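Local coordinates for appr-1-p processing domain protein (Thermus aquaticus Y51MC23, PDB 5M31) that is of unknown function but adopts the macro domain fold, a mixed beta sheet flanked by helices, at residues F45-A55 against Y73-I84. Numbering follows the deposited sequence.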
loop_
_atom_site.group_PDB
_atom_site.type_symbol
_atom_site.label_atom_id
_atom_site.label_comp_id
_atom_site.label_asym_id
_atom_site.label_seq_id
_atom_site.Cartn_x
_atom_site.Cartn_y
_atom_site.Cartn_z
ATOM N N PHE A 45 8.209 3.180 6.668
ATOM C CA PHE A 45 7.631 4.337 5.962
ATOM C C PHE A 45 7.639 5.595 6.795
ATOM O O PHE A 45 7.943 6.670 6.277
ATOM C CB PHE A 45 6.221 4.023 5.420
ATOM C CG PHE A 45 6.240 3.370 4.056
ATOM C CD1 PHE A 45 6.420 2.001 3.941
ATOM C CD2 PHE A 45 6.077 4.098 2.912
ATOM C CE1 PHE A 45 6.433 1.383 2.687
ATOM C CE2 PHE A 45 6.048 3.483 1.680
ATOM C CZ PHE A 45 6.225 2.153 1.545
ATOM N N LYS A 46 7.324 5.500 8.082
ATOM C CA LYS A 46 7.369 6.694 8.940
ATOM C C LYS A 46 8.745 7.345 8.917
ATOM O O LYS A 46 8.859 8.557 8.754
ATOM C CB LYS A 46 7.037 6.378 10.354
ATOM C CG LYS A 46 7.050 7.604 11.222
ATOM C CD LYS A 46 6.395 7.354 12.559
ATOM C CE LYS A 46 7.176 6.380 13.402
ATOM N NZ LYS A 46 6.501 6.169 14.710
ATOM N N ARG A 47 9.765 6.504 9.093
ATOM C CA ARG A 47 11.206 6.972 9.113
ATOM C C ARG A 47 11.672 7.531 7.761
ATOM O O ARG A 47 12.348 8.554 7.732
ATOM C CB ARG A 47 12.113 5.855 9.698
ATOM C CG ARG A 47 11.698 5.486 11.111
ATOM C CD ARG A 47 12.695 4.812 12.018
ATOM N NE ARG A 47 12.839 3.385 11.766
ATOM C CZ ARG A 47 13.031 2.450 12.697
ATOM N NH1 ARG A 47 12.968 2.728 14.000
ATOM N NH2 ARG A 47 13.218 1.194 12.317
ATOM N N ALA A 48 11.248 6.911 6.643
ATOM C CA ALA A 48 11.692 7.289 5.298
ATOM C C ALA A 48 10.909 8.461 4.774
ATOM O O ALA A 48 11.381 9.200 3.906
ATOM C CB ALA A 48 11.509 6.104 4.360
ATOM N N PHE A 49 9.635 8.563 5.209
ATOM C CA PHE A 49 8.724 9.516 4.636
ATOM C C PHE A 49 7.957 10.290 5.699
ATOM O O PHE A 49 6.691 10.184 5.815
ATOM C CB PHE A 49 7.755 8.808 3.667
ATOM C CG PHE A 49 8.438 8.122 2.521
ATOM C CD1 PHE A 49 8.984 8.852 1.475
ATOM C CD2 PHE A 49 8.505 6.733 2.463
ATOM C CE1 PHE A 49 9.643 8.208 0.444
ATOM C CE2 PHE A 49 9.107 6.081 1.422
ATOM C CZ PHE A 49 9.683 6.827 0.387
ATOM N N PRO A 50 8.669 11.175 6.406
ATOM C CA PRO A 50 7.994 11.883 7.497
ATOM C C PRO A 50 6.792 12.770 7.079
ATOM O O PRO A 50 5.814 12.896 7.832
ATOM C CB PRO A 50 9.108 12.715 8.140
ATOM C CG PRO A 50 10.234 12.748 7.164
ATOM C CD PRO A 50 10.094 11.554 6.275
ATOM N N ASP A 51 6.871 13.438 5.936
ATOM C CA ASP A 51 5.755 14.284 5.524
ATOM C C ASP A 51 4.460 13.466 5.248
ATOM O O ASP A 51 3.355 13.911 5.570
ATOM C CB ASP A 51 6.128 15.094 4.292
ATOM C CG ASP A 51 7.251 16.062 4.559
ATOM O OD1 ASP A 51 7.644 16.280 5.760
ATOM O OD2 ASP A 51 7.696 16.674 3.593
ATOM N N ASN A 52 4.629 12.266 4.685
ATOM C CA ASN A 52 3.523 11.315 4.505
ATOM C C ASN A 52 2.957 10.922 5.845
ATOM O O ASN A 52 1.741 10.909 6.011
ATOM C CB ASN A 52 3.967 10.089 3.766
ATOM C CG ASN A 52 2.891 9.053 3.632
ATOM O OD1 ASN A 52 1.922 9.217 2.913
ATOM N ND2 ASN A 52 3.040 7.969 4.419
ATOM N N TYR A 53 3.838 10.652 6.812
ATOM C CA TYR A 53 3.353 10.257 8.148
ATOM C C TYR A 53 2.515 11.351 8.783
ATOM O O TYR A 53 1.379 11.098 9.246
ATOM C CB TYR A 53 4.525 9.903 9.042
ATOM C CG TYR A 53 4.115 9.678 10.488
ATOM C CD1 TYR A 53 3.337 8.598 10.836
ATOM C CD2 TYR A 53 4.407 10.616 11.472
ATOM C CE1 TYR A 53 2.869 8.443 12.131
ATOM C CE2 TYR A 53 4.001 10.419 12.780
ATOM C CZ TYR A 53 3.270 9.305 13.097
ATOM O OH TYR A 53 2.813 9.123 14.397
ATOM N N GLN A 54 2.994 12.593 8.728
ATOM C CA GLN A 54 2.209 13.696 9.315
ATOM C C GLN A 54 0.898 13.884 8.597
ATOM O O GLN A 54 -0.124 14.104 9.222
ATOM C CB GLN A 54 3.002 15.024 9.314
ATOM C CG GLN A 54 4.242 15.057 10.246
ATOM C CD GLN A 54 3.988 14.666 11.720
ATOM O OE1 GLN A 54 2.908 14.881 12.285
ATOM N NE2 GLN A 54 5.025 14.122 12.360
ATOM N N ALA A 55 0.919 13.819 7.254
ATOM C CA ALA A 55 -0.336 13.918 6.498
ATOM C C ALA A 55 -1.320 12.812 6.844
ATOM O O ALA A 55 -2.536 13.070 7.018
ATOM C CB ALA A 55 -0.055 13.926 5.007
ATOM N N TYR A 73 -0.752 10.225 -0.436
ATOM C CA TYR A 73 0.026 11.452 -0.244
ATOM C C TYR A 73 0.889 11.711 -1.489
ATOM O O TYR A 73 1.573 10.786 -1.975
ATOM C CB TYR A 73 0.914 11.375 1.005
ATOM C CG TYR A 73 1.703 12.626 1.268
ATOM C CD1 TYR A 73 1.054 13.826 1.678
ATOM C CD2 TYR A 73 3.082 12.697 0.997
ATOM C CE1 TYR A 73 1.776 14.971 1.903
ATOM C CE2 TYR A 73 3.791 13.857 1.232
ATOM C CZ TYR A 73 3.137 14.995 1.624
ATOM O OH TYR A 73 3.848 16.138 1.868
ATOM N N ASP A 74 0.803 12.932 -2.020
ATOM C CA ASP A 74 1.563 13.347 -3.187
ATOM C C ASP A 74 2.805 14.129 -2.753
ATOM O O ASP A 74 2.700 15.237 -2.197
ATOM C CB ASP A 74 0.672 14.246 -4.058
ATOM C CG ASP A 74 1.332 14.660 -5.383
ATOM O OD1 ASP A 74 2.482 14.301 -5.659
ATOM O OD2 ASP A 74 0.639 15.351 -6.160
ATOM N N ARG A 75 3.985 13.593 -3.045
ATOM C CA ARG A 75 5.206 14.246 -2.642
ATOM C C ARG A 75 5.605 15.322 -3.644
ATOM O O ARG A 75 6.551 16.056 -3.431
ATOM C CB ARG A 75 6.318 13.222 -2.482
ATOM C CG ARG A 75 6.030 12.152 -1.428
ATOM C CD ARG A 75 7.137 11.120 -1.364
ATOM N NE ARG A 75 8.375 11.684 -0.826
ATOM C CZ ARG A 75 9.595 11.488 -1.306
ATOM N NH1 ARG A 75 10.647 12.056 -0.720
ATOM N NH2 ARG A 75 9.802 10.707 -2.373
ATOM N N GLY A 76 4.887 15.400 -4.742
ATOM C CA GLY A 76 5.134 16.439 -5.733
ATOM C C GLY A 76 5.605 15.868 -7.057
ATOM O O GLY A 76 6.082 14.752 -7.135
ATOM N N PRO A 77 5.392 16.622 -8.134
ATOM C CA PRO A 77 5.654 16.092 -9.455
ATOM C C PRO A 77 7.103 15.755 -9.740
ATOM O O PRO A 77 7.363 15.089 -10.741
ATOM C CB PRO A 77 5.151 17.207 -10.388
ATOM C CG PRO A 77 5.188 18.424 -9.541
ATOM C CD PRO A 77 4.824 17.978 -8.177
ATOM N N LEU A 78 8.057 16.278 -8.949
ATOM C CA LEU A 78 9.470 16.031 -9.180
ATOM C C LEU A 78 10.029 14.952 -8.266
ATOM O O LEU A 78 11.231 14.672 -8.278
ATOM C CB LEU A 78 10.308 17.320 -9.021
ATOM C CG LEU A 78 9.823 18.510 -9.817
ATOM C CD1 LEU A 78 10.673 19.753 -9.554
ATOM C CD2 LEU A 78 9.796 18.202 -11.323
ATOM N N ALA A 79 9.158 14.355 -7.471
ATOM C CA ALA A 79 9.609 13.417 -6.447
ATOM C C ALA A 79 9.583 11.999 -6.973
ATOM O O ALA A 79 8.811 11.679 -7.880
ATOM C CB ALA A 79 8.737 13.527 -5.233
ATOM N N GLN A 80 10.378 11.140 -6.329
ATOM C CA GLN A 80 10.322 9.701 -6.512
ATOM C C GLN A 80 10.545 9.034 -5.180
ATOM O O GLN A 80 11.501 9.369 -4.490
ATOM C CB GLN A 80 11.389 9.206 -7.507
ATOM C CG GLN A 80 11.214 7.760 -7.924
ATOM C CD GLN A 80 11.735 6.799 -6.881
ATOM O OE1 GLN A 80 12.791 7.055 -6.274
ATOM N NE2 GLN A 80 11.005 5.724 -6.621
ATOM N N PRO A 81 9.662 8.100 -4.818
ATOM C CA PRO A 81 8.325 7.952 -5.395
ATOM C C PRO A 81 7.515 9.205 -5.274
ATOM O O PRO A 81 7.704 9.995 -4.334
ATOM C CB PRO A 81 7.700 6.855 -4.542
ATOM C CG PRO A 81 8.409 7.031 -3.233
ATOM C CD PRO A 81 9.798 7.308 -3.579
ATOM N N ARG A 82 6.654 9.454 -6.255
ATOM C CA ARG A 82 5.801 10.629 -6.165
ATOM C C ARG A 82 4.685 10.419 -5.127
ATOM O O ARG A 82 4.315 11.378 -4.429
ATOM C CB ARG A 82 5.211 10.990 -7.519
ATOM C CG ARG A 82 4.157 12.015 -7.358
ATOM C CD ARG A 82 3.797 12.678 -8.673
ATOM N NE ARG A 82 2.885 13.774 -8.443
ATOM C CZ ARG A 82 2.266 14.458 -9.389
ATOM N NH1 ARG A 82 2.585 14.290 -10.678
ATOM N NH2 ARG A 82 1.430 15.402 -9.024
ATOM N N TYR A 83 4.123 9.216 -5.087
ATOM C CA TYR A 83 2.955 8.927 -4.229
ATOM C C TYR A 83 3.255 7.873 -3.226
ATOM O O TYR A 83 3.907 6.858 -3.532
ATOM C CB TYR A 83 1.774 8.446 -5.069
ATOM C CG TYR A 83 1.330 9.399 -6.158
ATOM C CD1 TYR A 83 0.658 10.556 -5.866
ATOM C CD2 TYR A 83 1.627 9.127 -7.462
ATOM C CE1 TYR A 83 0.223 11.402 -6.865
ATOM C CE2 TYR A 83 1.263 10.000 -8.475
ATOM C CZ TYR A 83 0.545 11.121 -8.160
ATOM O OH TYR A 83 0.143 12.001 -9.184
ATOM N N ILE A 84 2.724 8.099 -2.028
ATOM C CA ILE A 84 2.615 7.064 -0.984
ATOM C C ILE A 84 1.148 6.691 -0.822
ATOM O O ILE A 84 0.342 7.580 -0.623
ATOM C CB ILE A 84 3.155 7.553 0.348
ATOM C CG1 ILE A 84 4.583 8.114 0.225
ATOM C CG2 ILE A 84 3.142 6.372 1.359
ATOM C CD1 ILE A 84 5.601 7.129 -0.231
HETATM O O HOH W 1 6.465 16.296 1.194
#
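Asn52 and Tyr73 are the residues whose CA atoms come nearest, 5.9 Å apart, where the start of helix 50-61 meets the antiparallel strands 71-74 and 83-88. No direct hydrogen bond joins the two segments; apolar and CH-pi packing and one bridging water link them. The Tyr73 chi1 of -178° carries the ring alongside the helix, where one face meets Asn52 CA, 4.1 Å from the centroid, in a CH-pi contact. Ala55 CB touches the same ring at Tyr73 CD1, 3.5 Å away. At the phenol end a water lies 2.7 Å from Tyr73 OH and donates to Asp51 OD2. Asn52 OD1 rests over the strand pair, 3.1 Å from Tyr73 CB and 3.3 Å from Ile84 CB, and accepts a hydrogen bond from Asn86 ND2. Within the macro domain fold, strand 71-74 forms one margin of the mixed sheet, and these helical turns cover its face there. Phe49, the N-cap residue between helices 40-48 and 50-61, receives Ile84 CD1 over its ring centre, 3.9 Å from the centroid and only 5° off the normal. Its CE1 lies 3.7 Å from Arg75 CZ, over a guanidinium turned 68° from the ring and held by the bond from Arg75 NH2 to Pro81 O.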